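Acyltransferase (Actinoplanes teichomyceticus, PDB 4Q38) transfers long fatty acyl chains from acyl-CoA to glycopeptide antibiotics of the teicoplanin type, probably onto an amino group of the sugar. Local coordinates at residues P84-L89 / R123-Y128; R92-I97 / L131-A136; G111-Y116 / N175-T180; I187-G192 / R237-H242. All blocks are in the same frame, centred on the assembly; numbering follows the deposited sequence.

Contact 1: P84-L89 / R123-Y128; sequences PALWWL and RYFHVY
Phe125 reaches from the first turn of helix 125-143 and touches Leu86 and Leu89 of helix 84-98. CG stands anti to the backbone N (chi1 179°), which carries the ring straight across to the other helix. CB and CG serve as the stem. The ring atoms beyond them make the contact. CD1 comes first and meets CD2 of Leu86 at 3.6 Å. Leu86 CG lies 3.8 Å from Phe125 CD1. These two side chains run past each other in opposite directions. Further along, CE1 of Phe125 lies 3.6 Å from the carbonyl O of Leu86. That oxygen sits at the ring edge, near the ring plane, and this is a plain contact. At the tip, CZ of Phe125 meets CG of Leu89 at 3.6 Å. The Leu89 and Phe125 side chains cross at about a right angle, and Leu89 CD2 lies 3.7 Å from Phe125 CZ. CE2 of Phe125 comes within 4.1 Å of Leu89 CD2. On the other flank, CD2 of Phe125 stands over the centre of the His126 imidazole. His126 is itself tied through NE2 to Pro112 O, which limits how that ring can turn. The contact is apolar and buried. Tyr124 occupies the N-cap position just before this helix, and its OH bonds Glu72 of helix 67-76. Trp88 points away from Phe125 and packs on Leu35 of helix 32-41 and Val21 of helix 18-25. Helix 84-98 lies between those two N-terminal helices and helix 125-143.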
# COMPACT_ATOMS: atom_id res chain seq x y z
N PRO A 84 -6.48 18.83 -19.16
CA PRO A 84 -6.15 17.85 -20.21
C PRO A 84 -4.91 17.00 -19.95
O PRO A 84 -4.92 15.81 -20.27
CB PRO A 84 -5.95 18.72 -21.46
CG PRO A 84 -5.61 20.07 -20.94
CD PRO A 84 -6.39 20.21 -19.67
N ALA A 85 -3.86 17.60 -19.39
CA ALA A 85 -2.62 16.87 -19.13
C ALA A 85 -2.85 15.86 -18.02
O ALA A 85 -2.46 14.70 -18.14
CB ALA A 85 -1.50 17.83 -18.74
N LEU A 86 -3.52 16.29 -16.96
CA LEU A 86 -3.86 15.41 -15.85
C LEU A 86 -4.76 14.26 -16.31
O LEU A 86 -4.55 13.11 -15.92
CB LEU A 86 -4.50 16.20 -14.71
CG LEU A 86 -4.53 15.49 -13.36
CD1 LEU A 86 -4.37 16.49 -12.23
CD2 LEU A 86 -5.81 14.69 -13.19
N TRP A 87 -5.74 14.57 -17.16
CA TRP A 87 -6.66 13.56 -17.67
C TRP A 87 -5.97 12.55 -18.54
O TRP A 87 -6.23 11.35 -18.42
CB TRP A 87 -7.85 14.18 -18.40
CG TRP A 87 -9.03 13.24 -18.43
CD1 TRP A 87 -9.35 12.32 -19.42
CD2 TRP A 87 -10.05 13.05 -17.39
NE1 TRP A 87 -10.48 11.61 -19.09
CE2 TRP A 87 -10.95 12.00 -17.88
CE3 TRP A 87 -10.31 13.64 -16.15
CZ2 TRP A 87 -12.06 11.57 -17.15
CZ3 TRP A 87 -11.43 13.21 -15.43
CH2 TRP A 87 -12.28 12.19 -15.91
N TRP A 88 -5.08 13.02 -19.41
CA TRP A 88 -4.26 12.16 -20.26
C TRP A 88 -3.56 11.12 -19.43
O TRP A 88 -3.58 9.92 -19.75
CB TRP A 88 -3.24 13.01 -21.01
CG TRP A 88 -2.36 12.27 -22.00
CD1 TRP A 88 -2.56 12.11 -23.37
CD2 TRP A 88 -1.07 11.60 -21.73
NE1 TRP A 88 -1.53 11.41 -23.94
CE2 TRP A 88 -0.60 11.07 -23.02
CE3 TRP A 88 -0.28 11.39 -20.59
CZ2 TRP A 88 0.59 10.36 -23.14
CZ3 TRP A 88 0.92 10.68 -20.72
CH2 TRP A 88 1.34 10.18 -21.97
N LEU A 89 -2.96 11.57 -18.33
CA LEU A 89 -2.19 10.72 -17.43
C LEU A 89 -3.07 9.77 -16.61
O LEU A 89 -2.70 8.62 -16.38
CB LEU A 89 -1.35 11.59 -16.50
CG LEU A 89 -0.31 10.86 -15.65
CD1 LEU A 89 0.75 10.24 -16.55
CD2 LEU A 89 0.31 11.83 -14.67
N ARG A 123 -2.70 16.64 -5.90
CA ARG A 123 -2.53 15.94 -4.62
C ARG A 123 -3.36 14.66 -4.54
O ARG A 123 -2.91 13.66 -3.99
CB ARG A 123 -2.88 16.86 -3.44
CG ARG A 123 -1.89 17.99 -3.22
CD ARG A 123 -2.22 18.79 -1.97
NE ARG A 123 -3.32 19.75 -2.14
CZ ARG A 123 -4.49 19.67 -1.51
NH1 ARG A 123 -4.76 18.66 -0.67
NH2 ARG A 123 -5.40 20.62 -1.71
N TYR A 124 -4.57 14.69 -5.08
CA TYR A 124 -5.46 13.53 -5.02
C TYR A 124 -5.42 12.67 -6.28
O TYR A 124 -6.26 11.79 -6.45
CB TYR A 124 -6.89 13.97 -4.70
CG TYR A 124 -7.12 14.47 -3.29
CD1 TYR A 124 -6.85 13.66 -2.18
CD2 TYR A 124 -7.65 15.75 -3.06
CE1 TYR A 124 -7.09 14.10 -0.89
CE2 TYR A 124 -7.89 16.21 -1.77
CZ TYR A 124 -7.60 15.38 -0.69
OH TYR A 124 -7.84 15.83 0.60
N PHE A 125 -4.44 12.90 -7.15
CA PHE A 125 -4.38 12.20 -8.45
C PHE A 125 -4.60 10.69 -8.33
O PHE A 125 -5.42 10.11 -9.04
CB PHE A 125 -3.06 12.49 -9.18
CG PHE A 125 -2.93 11.78 -10.50
CD1 PHE A 125 -3.59 12.26 -11.64
CD2 PHE A 125 -2.17 10.61 -10.61
CE1 PHE A 125 -3.49 11.60 -12.86
CE2 PHE A 125 -2.06 9.95 -11.83
CZ PHE A 125 -2.72 10.44 -12.96
N HIS A 126 -3.85 10.05 -7.45
CA HIS A 126 -3.89 8.59 -7.34
C HIS A 126 -5.10 8.07 -6.63
O HIS A 126 -5.45 6.89 -6.74
CB HIS A 126 -2.59 8.10 -6.71
CG HIS A 126 -1.41 8.33 -7.61
ND1 HIS A 126 -1.25 7.65 -8.76
CD2 HIS A 126 -0.34 9.22 -7.52
CE1 HIS A 126 -0.12 8.08 -9.38
NE2 HIS A 126 0.43 9.04 -8.61
N VAL A 127 -5.79 8.95 -5.91
CA VAL A 127 -7.13 8.61 -5.43
C VAL A 127 -8.09 8.49 -6.63
O VAL A 127 -8.92 7.55 -6.68
CB VAL A 127 -7.65 9.64 -4.41
CG1 VAL A 127 -9.07 9.30 -3.97
CG2 VAL A 127 -6.72 9.70 -3.21
N TYR A 128 -7.99 9.42 -7.58
CA TYR A 128 -8.82 9.35 -8.80
C TYR A 128 -8.49 8.10 -9.62
O TYR A 128 -9.39 7.45 -10.14
CB TYR A 128 -8.69 10.62 -9.67
CG TYR A 128 -9.08 11.86 -8.91
CD1 TYR A 128 -10.37 12.00 -8.37
CD2 TYR A 128 -8.17 12.88 -8.69
CE1 TYR A 128 -10.72 13.12 -7.65
CE2 TYR A 128 -8.51 14.01 -7.96
CZ TYR A 128 -9.79 14.12 -7.44
OH TYR A 128 -10.14 15.22 -6.72

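Contact 2: R92-I97 / L131-A136; sequences RTHHAI and LATVPA
The imidazole of His94 meets Thr133 with its edge. Thr133 OG1 lies only 7° out of the ring plane, and Thr133 CA is also in plane at the edge. Ala132 O approaches CE1 of His94 obliquely, 3.6 Å away. The ring also touches Pro44 and Val48 of a preceding loop. The polar link is ND1 of His94 giving its hydrogen to OG1 of Thr133, at 2.9 Å. The N-H...O angle of 165° makes the bond nearly straight. A chi1 of 163° swings the His94 ring out toward helix 125-143. Thr133 OG1 has another partner, Val129 O, one turn back in its own helix. A carbonyl can only accept, so the hydroxyl gives its hydrogen to Val129 and takes the one from His94. Two bonds thus grip the buried hydroxyl and fix how it is turned. They probably set which imidazole nitrogen carries the hydrogen. CB of Thr133 closes up on ND1 of His94 at 3.7 Å. Helix 125-143 is kinked just beyond, where Pro135 has no N-H to offer to the turn before. The CA atoms of His94 and Thr133 are 6.4 Å apart, so the backbones are close here. Val98 continues the packing one turn on, against Thr133 and Ala136. The arrangement is a buried helix-helix interface in which a histidine-threonine hydrogen bond links the two helices. It belongs to the helical N-terminal domain of this N-acyltransferase family.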
# COMPACT_ATOMS: atom_id res chain seq x y z
N ARG A 92 -4.20 6.75 -18.90
CA ARG A 92 -3.10 5.83 -19.20
C ARG A 92 -2.55 5.12 -17.96
O ARG A 92 -2.16 3.96 -18.05
CB ARG A 92 -1.99 6.56 -19.96
CG ARG A 92 -2.35 6.76 -21.42
CD ARG A 92 -1.83 8.06 -22.00
NE ARG A 92 -2.46 8.32 -23.30
CZ ARG A 92 -3.63 8.93 -23.47
NH1 ARG A 92 -4.31 9.38 -22.43
NH2 ARG A 92 -4.13 9.10 -24.70
N THR A 93 -2.55 5.80 -16.83
CA THR A 93 -2.10 5.21 -15.56
C THR A 93 -3.09 4.12 -15.15
O THR A 93 -2.70 3.02 -14.73
CB THR A 93 -1.96 6.28 -14.46
OG1 THR A 93 -0.96 7.22 -14.86
CG2 THR A 93 -1.53 5.66 -13.12
N HIS A 94 -4.38 4.43 -15.28
CA HIS A 94 -5.42 3.43 -15.09
C HIS A 94 -5.16 2.23 -15.97
O HIS A 94 -5.19 1.08 -15.51
CB HIS A 94 -6.79 4.01 -15.37
CG HIS A 94 -7.85 2.96 -15.59
ND1 HIS A 94 -8.46 2.32 -14.58
CD2 HIS A 94 -8.40 2.45 -16.77
CE1 HIS A 94 -9.35 1.44 -15.08
NE2 HIS A 94 -9.32 1.52 -16.42
N HIS A 95 -4.91 2.48 -17.25
CA HIS A 95 -4.64 1.42 -18.23
C HIS A 95 -3.41 0.61 -17.87
O HIS A 95 -3.43 -0.61 -17.94
CB HIS A 95 -4.52 2.02 -19.63
CG HIS A 95 -4.58 1.01 -20.75
ND1 HIS A 95 -4.29 1.33 -22.03
CD2 HIS A 95 -4.90 -0.36 -20.75
CE1 HIS A 95 -4.43 0.23 -22.81
NE2 HIS A 95 -4.79 -0.80 -22.02
N ALA A 96 -2.34 1.29 -17.46
CA ALA A 96 -1.09 0.64 -17.08
C ALA A 96 -1.25 -0.29 -15.88
O ALA A 96 -0.45 -1.21 -15.69
CB ALA A 96 0.00 1.67 -16.82
N ILE A 97 -2.27 -0.05 -15.06
CA ILE A 97 -2.59 -0.93 -13.93
C ILE A 97 -3.47 -2.12 -14.34
O ILE A 97 -3.11 -3.28 -14.07
CB ILE A 97 -3.21 -0.14 -12.74
CG1 ILE A 97 -2.19 0.88 -12.20
CG2 ILE A 97 -3.64 -1.10 -11.63
CD1 ILE A 97 -2.76 1.86 -11.20
N LEU A 131 -10.24 5.30 -7.70
CA LEU A 131 -11.69 5.37 -7.95
C LEU A 131 -12.06 4.88 -9.36
O LEU A 131 -13.04 4.17 -9.55
CB LEU A 131 -12.22 6.80 -7.75
CG LEU A 131 -12.13 7.38 -6.33
CD1 LEU A 131 -12.61 8.82 -6.27
CD2 LEU A 131 -12.89 6.52 -5.34
N ALA A 132 -11.27 5.29 -10.35
CA ALA A 132 -11.54 4.93 -11.73
C ALA A 132 -11.31 3.44 -11.97
O ALA A 132 -11.85 2.87 -12.93
CB ALA A 132 -10.67 5.76 -12.66
N THR A 133 -10.54 2.81 -11.09
CA THR A 133 -10.11 1.42 -11.28
C THR A 133 -10.94 0.45 -10.45
O THR A 133 -10.89 -0.77 -10.66
CB THR A 133 -8.60 1.27 -10.99
OG1 THR A 133 -7.88 2.28 -11.73
CG2 THR A 133 -8.06 -0.11 -11.37
N VAL A 134 -11.74 0.98 -9.52
CA VAL A 134 -12.59 0.14 -8.67
C VAL A 134 -13.49 -0.81 -9.48
O VAL A 134 -13.56 -2.00 -9.16
CB VAL A 134 -13.41 0.97 -7.65
CG1 VAL A 134 -14.54 0.15 -7.04
CG2 VAL A 134 -12.51 1.52 -6.55
N PRO A 135 -14.19 -0.29 -10.53
CA PRO A 135 -15.07 -1.20 -11.28
C PRO A 135 -14.31 -2.38 -11.89
O PRO A 135 -14.76 -3.52 -11.78
CB PRO A 135 -15.66 -0.31 -12.38
CG PRO A 135 -15.60 1.08 -11.82
CD PRO A 135 -14.32 1.10 -11.01
N ALA A 136 -13.15 -2.11 -12.50
CA ALA A 136 -12.32 -3.18 -13.06
C ALA A 136 -11.91 -4.24 -12.02
O ALA A 136 -12.07 -5.44 -12.24
CB ALA A 136 -11.09 -2.60 -13.73

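Contact 3: G111-Y116 / N175-T180; sequences GPPLPY and NMQWWT. With TEC (2-amino-6-O-decanoyl-2-deoxy-beta-D-glucopyranose), chain E.
Gln177 and Gly111 share the one hydrogen bond between the two segments. NE2 of Gln177 gives a hydrogen to Gly111 O at 3.0 Å, with an N-H...O angle of 164°. The oxygen lies close to the amide plane of Gln177, while the donor is tilted 21° from the carbonyl plane of Gly111. CG of Gln177 sits between the backbone N and the carbonyl carbon (chi1 64°), and a bend at chi2 then turns the amide toward the loop.

Van der Waals contacts flank this bond. NE2 of Gln177 lies 3.7 Å from CD of Pro113, and the two side chains cross at about a right angle. CG of Gln177 approaches Gly111 O at 3.4 Å. His126 packs on the same glutamine. Pro112, Pro113 and Leu114 have extended, polyproline II-like backbone angles, in the connection between helices 84-98 and 119-123. Gly111 takes backbone angles at which a CB would run into the preceding carbonyl O.

Ligand contacts come from the start of helix 177-184, which lines the pocket of the decanoylated glucosamine. Trp179 turns a ring face to the sugar. TEC O3 stands over it toward the rim, 3.2 Å from Trp179 NE1. Trp178 presents its edge to TEC O1. Val212 N, from the GNAT-like domain, hydrogen-bonds the same ligand.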
# COMPACT_ATOMS: atom_id res chain seq x y z
N GLY A 111 3.04 4.93 -11.02
CA GLY A 111 3.35 6.24 -11.59
C GLY A 111 3.86 7.19 -10.53
O GLY A 111 3.72 6.93 -9.33
N PRO A 112 4.45 8.33 -10.95
CA PRO A 112 5.00 9.29 -10.00
C PRO A 112 3.92 10.09 -9.27
O PRO A 112 2.80 10.20 -9.76
CB PRO A 112 5.82 10.22 -10.90
CG PRO A 112 5.09 10.19 -12.20
CD PRO A 112 4.64 8.76 -12.35
N PRO A 113 4.27 10.66 -8.10
CA PRO A 113 3.38 11.64 -7.48
C PRO A 113 3.38 12.94 -8.31
O PRO A 113 4.37 13.23 -8.98
CB PRO A 113 4.04 11.88 -6.12
CG PRO A 113 5.49 11.59 -6.35
CD PRO A 113 5.52 10.46 -7.34
N LEU A 114 2.28 13.69 -8.30
CA LEU A 114 2.22 14.96 -9.02
C LEU A 114 2.62 16.12 -8.10
O LEU A 114 2.17 16.17 -6.95
CB LEU A 114 0.82 15.20 -9.62
CG LEU A 114 0.32 14.23 -10.70
CD1 LEU A 114 -0.95 14.79 -11.35
CD2 LEU A 114 1.39 13.97 -11.76
N PRO A 115 3.46 17.04 -8.60
CA PRO A 115 3.84 18.23 -7.82
C PRO A 115 2.60 18.97 -7.30
O PRO A 115 1.63 19.14 -8.04
CB PRO A 115 4.60 19.08 -8.83
CG PRO A 115 5.19 18.09 -9.79
CD PRO A 115 4.21 16.95 -9.87
N TYR A 116 2.62 19.40 -6.05
CA TYR A 116 1.42 19.92 -5.39
C TYR A 116 1.05 21.34 -5.86
O TYR A 116 0.01 21.86 -5.48
CB TYR A 116 1.53 19.86 -3.86
CG TYR A 116 1.45 18.45 -3.27
CD1 TYR A 116 1.37 17.33 -4.10
CD2 TYR A 116 1.48 18.24 -1.88
CE1 TYR A 116 1.29 16.04 -3.58
CE2 TYR A 116 1.41 16.96 -1.35
CZ TYR A 116 1.32 15.86 -2.21
OH TYR A 116 1.25 14.57 -1.71
N ASN A 175 0.06 9.34 -1.45
CA ASN A 175 1.27 9.11 -2.21
C ASN A 175 1.86 7.69 -2.06
O ASN A 175 3.06 7.49 -2.26
CB ASN A 175 2.32 10.19 -1.90
CG ASN A 175 2.88 10.07 -0.49
OD1 ASN A 175 2.21 9.61 0.41
ND2 ASN A 175 4.12 10.49 -0.31
N MET A 176 1.01 6.73 -1.72
CA MET A 176 1.38 5.31 -1.65
C MET A 176 0.79 4.53 -2.84
O MET A 176 0.41 3.36 -2.70
CB MET A 176 0.91 4.71 -0.32
CG MET A 176 1.69 5.18 0.91
SD MET A 176 3.40 4.60 0.85
CE MET A 176 3.17 2.86 1.14
N GLN A 177 0.75 5.17 -4.01
CA GLN A 177 0.19 4.56 -5.22
C GLN A 177 0.90 3.27 -5.68
O GLN A 177 0.27 2.45 -6.34
CB GLN A 177 0.11 5.56 -6.38
CG GLN A 177 1.44 6.09 -6.90
CD GLN A 177 1.97 7.26 -6.09
OE1 GLN A 177 1.44 7.60 -5.03
NE2 GLN A 177 3.02 7.89 -6.58
N TRP A 178 2.18 3.11 -5.35
CA TRP A 178 2.87 1.86 -5.69
C TRP A 178 2.21 0.71 -4.98
O TRP A 178 2.03 -0.36 -5.56
CB TRP A 178 4.37 1.93 -5.38
CG TRP A 178 4.73 1.83 -3.92
CD1 TRP A 178 4.93 2.87 -3.02
CD2 TRP A 178 4.92 0.60 -3.14
NE1 TRP A 178 5.23 2.38 -1.76
CE2 TRP A 178 5.25 1.02 -1.77
CE3 TRP A 178 4.87 -0.77 -3.43
CZ2 TRP A 178 5.50 0.11 -0.76
CZ3 TRP A 178 5.13 -1.69 -2.40
CH2 TRP A 178 5.44 -1.25 -1.09
N TRP A 179 1.82 0.94 -3.73
CA TRP A 179 1.21 -0.10 -2.89
C TRP A 179 -0.21 -0.40 -3.29
O TRP A 179 -0.60 -1.57 -3.33
CB TRP A 179 1.32 0.27 -1.42
CG TRP A 179 0.73 -0.74 -0.47
CD1 TRP A 179 -0.26 -0.53 0.49
CD2 TRP A 179 1.09 -2.16 -0.35
NE1 TRP A 179 -0.54 -1.69 1.16
CE2 TRP A 179 0.23 -2.71 0.71
CE3 TRP A 179 1.99 -3.00 -1.01
CZ2 TRP A 179 0.30 -4.04 1.09
CZ3 TRP A 179 2.04 -4.35 -0.61
CH2 TRP A 179 1.21 -4.85 0.41
N THR A 180 -0.99 0.63 -3.62
CA THR A 180 -2.37 0.38 -4.07
C THR A 180 -2.47 -0.36 -5.42
O THR A 180 -3.54 -0.86 -5.74
CB THR A 180 -3.26 1.65 -4.10
OG1 THR A 180 -2.59 2.67 -4.82
CG2 THR A 180 -3.56 2.15 -2.67
CAV TEC E . 5.36 -10.36 14.33
CAU TEC E . 4.11 -10.35 13.48
CAT TEC E . 4.35 -10.87 12.08
CAS TEC E . 5.61 -10.30 11.49
CAR TEC E . 5.52 -10.34 9.99
CAQ TEC E . 5.35 -8.94 9.52
CAP TEC E . 5.26 -8.82 8.04
CAO TEC E . 4.67 -7.47 7.78
CAN TEC E . 5.10 -6.94 6.47
CAM TEC E . 4.31 -5.72 6.08
OAW TEC E . 3.37 -5.34 6.73
O6 TEC E . 4.84 -5.05 5.03
C6 TEC E . 4.04 -4.69 3.93
C5 TEC E . 3.91 -3.15 3.78
O5 TEC E . 4.17 -2.72 2.47
C1 TEC E . 4.42 -1.31 2.74
O1 TEC E . 5.27 -0.67 1.98
C2 TEC E . 3.09 -0.62 2.75
N2 TEC E . 3.32 0.79 3.01
C3 TEC E . 2.48 -1.20 3.95
O3 TEC E . 1.23 -0.83 3.73
C4 TEC E . 2.53 -2.70 4.04
O4 TEC E . 2.28 -3.04 5.27

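Contact 4: I187-G192 / R237-H242. With SO4 (sulfate ion), chain C.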
# COMPACT_ATOMS: atom_id res chain seq x y z
N ILE A 187 -4.38 -8.80 -6.50
CA ILE A 187 -3.34 -9.73 -6.06
C ILE A 187 -3.07 -9.64 -4.56
O ILE A 187 -2.19 -10.34 -4.05
CB ILE A 187 -2.02 -9.53 -6.86
CG1 ILE A 187 -1.45 -8.11 -6.66
CG2 ILE A 187 -2.28 -9.82 -8.33
CD1 ILE A 187 0.00 -7.95 -7.07
N LEU A 188 -3.85 -8.80 -3.87
CA LEU A 188 -3.74 -8.63 -2.43
C LEU A 188 -5.15 -8.68 -1.84
O LEU A 188 -6.07 -8.07 -2.40
CB LEU A 188 -3.12 -7.26 -2.10
CG LEU A 188 -2.96 -6.88 -0.62
CD1 LEU A 188 -1.68 -7.45 -0.03
CD2 LEU A 188 -2.93 -5.36 -0.45
N TYR A 189 -5.30 -9.40 -0.74
CA TYR A 189 -6.59 -9.54 -0.04
C TYR A 189 -6.45 -9.39 1.46
O TYR A 189 -5.58 -10.00 2.08
CB TYR A 189 -7.28 -10.88 -0.39
CG TYR A 189 -7.62 -10.90 -1.85
CD1 TYR A 189 -8.79 -10.30 -2.31
CD2 TYR A 189 -6.72 -11.44 -2.78
CE1 TYR A 189 -9.08 -10.25 -3.66
CE2 TYR A 189 -7.00 -11.39 -4.14
CZ TYR A 189 -8.18 -10.79 -4.57
OH TYR A 189 -8.48 -10.72 -5.91
N ARG A 190 -7.31 -8.56 2.05
CA ARG A 190 -7.37 -8.46 3.50
C ARG A 190 -8.29 -9.56 4.03
O ARG A 190 -9.47 -9.63 3.67
CB ARG A 190 -7.82 -7.07 3.97
CG ARG A 190 -7.81 -6.94 5.49
CD ARG A 190 -8.04 -5.53 6.01
NE ARG A 190 -7.85 -5.53 7.46
CZ ARG A 190 -7.54 -4.47 8.19
NH1 ARG A 190 -7.38 -3.27 7.63
NH2 ARG A 190 -7.37 -4.61 9.50
N LEU A 191 -7.73 -10.40 4.88
CA LEU A 191 -8.45 -11.54 5.43
C LEU A 191 -8.48 -11.42 6.95
O LEU A 191 -7.82 -12.17 7.68
CB LEU A 191 -7.78 -12.85 4.96
CG LEU A 191 -7.63 -13.08 3.45
CD1 LEU A 191 -6.99 -14.45 3.21
CD2 LEU A 191 -8.94 -13.00 2.66
N GLY A 192 -9.24 -10.44 7.43
CA GLY A 192 -9.26 -10.15 8.87
C GLY A 192 -8.18 -9.13 9.20
O GLY A 192 -8.09 -8.12 8.51
N ARG A 237 -9.15 -21.94 -2.80
CA ARG A 237 -10.45 -21.80 -3.46
C ARG A 237 -10.47 -20.86 -4.67
O ARG A 237 -11.02 -21.21 -5.72
CB ARG A 237 -11.57 -21.38 -2.48
CG ARG A 237 -12.05 -22.52 -1.60
CD ARG A 237 -12.84 -23.57 -2.38
NE ARG A 237 -14.21 -23.14 -2.64
CZ ARG A 237 -15.20 -23.95 -3.01
NH1 ARG A 237 -14.98 -25.25 -3.15
NH2 ARG A 237 -16.41 -23.46 -3.22
N HIS A 238 -9.91 -19.66 -4.53
CA HIS A 238 -10.06 -18.65 -5.58
C HIS A 238 -8.91 -18.54 -6.54
O HIS A 238 -9.08 -18.08 -7.67
CB HIS A 238 -10.40 -17.28 -4.98
CG HIS A 238 -11.59 -17.33 -4.04
ND1 HIS A 238 -12.82 -17.67 -4.46
CD2 HIS A 238 -11.69 -17.10 -2.68
CE1 HIS A 238 -13.67 -17.66 -3.41
NE2 HIS A 238 -12.98 -17.31 -2.32
N PHE A 239 -7.73 -18.95 -6.10
CA PHE A 239 -6.53 -18.98 -6.96
C PHE A 239 -5.89 -20.36 -6.82
O PHE A 239 -4.75 -20.49 -6.35
CB PHE A 239 -5.54 -17.88 -6.53
CG PHE A 239 -6.12 -16.50 -6.57
CD1 PHE A 239 -6.81 -15.99 -5.47
CD2 PHE A 239 -6.02 -15.72 -7.72
CE1 PHE A 239 -7.38 -14.72 -5.51
CE2 PHE A 239 -6.58 -14.45 -7.77
CZ PHE A 239 -7.25 -13.95 -6.66
N PRO A 240 -6.64 -21.41 -7.22
CA PRO A 240 -6.15 -22.77 -6.98
C PRO A 240 -4.84 -23.05 -7.72
O PRO A 240 -4.08 -23.91 -7.29
CB PRO A 240 -7.27 -23.67 -7.55
CG PRO A 240 -8.00 -22.80 -8.50
CD PRO A 240 -7.91 -21.41 -7.96
N GLU A 241 -4.58 -22.29 -8.77
CA GLU A 241 -3.34 -22.47 -9.55
C GLU A 241 -2.09 -22.04 -8.77
O GLU A 241 -0.97 -22.40 -9.14
CB GLU A 241 -3.41 -21.73 -10.89
CG GLU A 241 -3.39 -20.20 -10.77
CD GLU A 241 -4.74 -19.59 -10.40
OE1 GLU A 241 -5.73 -20.34 -10.25
OE2 GLU A 241 -4.81 -18.36 -10.26
N HIS A 242 -2.28 -21.25 -7.71
CA HIS A 242 -1.12 -20.70 -6.99
C HIS A 242 -0.44 -21.72 -6.13
O HIS A 242 0.73 -22.03 -6.34
CB HIS A 242 -1.47 -19.43 -6.22
CG HIS A 242 -0.26 -18.64 -5.77
ND1 HIS A 242 0.59 -18.07 -6.64
CD2 HIS A 242 0.22 -18.35 -4.49
CE1 HIS A 242 1.57 -17.44 -5.96
NE2 HIS A 242 1.35 -17.61 -4.65
S SO4 C . -17.92 -20.94 -0.01
O1 SO4 C . -16.48 -20.58 0.12
O2 SO4 C . -18.18 -21.60 -1.31
O3 SO4 C . -18.32 -21.86 1.09
O4 SO4 C . -18.74 -19.70 0.05
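The hydroxyl of Tyr189 bonds Gly186 O just upstream and also touches the ring edge of Phe239. Its OH lies 3.5 Å from CZ of Phe239, near the plane of that ring. The rest of the contact is carbon on carbon. CE2 of Tyr189 is 3.6 Å from CZ of Phe239. Phe239 CE1 is also 3.6 Å from Tyr189 CE2. The side chains come from opposite directions. Their ring centroids are 5.7 Å apart and the planes meet at 44°, an oblique pairing. Both residues hold CG anti to the carbonyl carbon (chi1 -64° in Tyr189, -58° in Phe239), which turns each ring toward the other.

A second polar bond lies within segment 187-192. NE of Arg190 gives a hydrogen to Gly192 O at 2.8 Å, and the oxygen lies in the guanidinium plane. NH2 of Arg190 also bonds Trp215 O. Far from the ring pair, Arg237 NH2 makes a weak bond to a sulfate ion, probably from the crystallisation liquor.

Strand 188-191 is an outermost strand of the mixed sheet in the GNAT-like domain, paired with strand 194-200. Phe239 is the first residue to leave helix 221-238. It packs on Leu198 of strand 194-200, while Tyr189 packs on Phe234 and Phe235 of the helix. The ring pair thus joins the end of helix 221-238 to the edge of the sheet.

Overall arrangement
From the N terminus, helix 84-98 supplies the first segments of contacts 1 and 2. Helix 125-143 supplies most of their partners, so both close the same excursion of the chain. Their segments alternate and cross, and Phe125 touches Thr93. Contact 3 crosses both, since its first segment lies inside that excursion and its second beyond it. It touches contact 1 where His126 meets Pro112 and Gln177, and where Phe125 meets Leu114. These three contacts tie together the N-terminal domain. Contact 4 follows in series, in the GNAT-like domain, and closes the run through strands 194-200 and 206-211 and helix 221-238. Trp179 of contact 3 packs on Leu188 of contact 4 where helix 177-184 leads into strand 188-191.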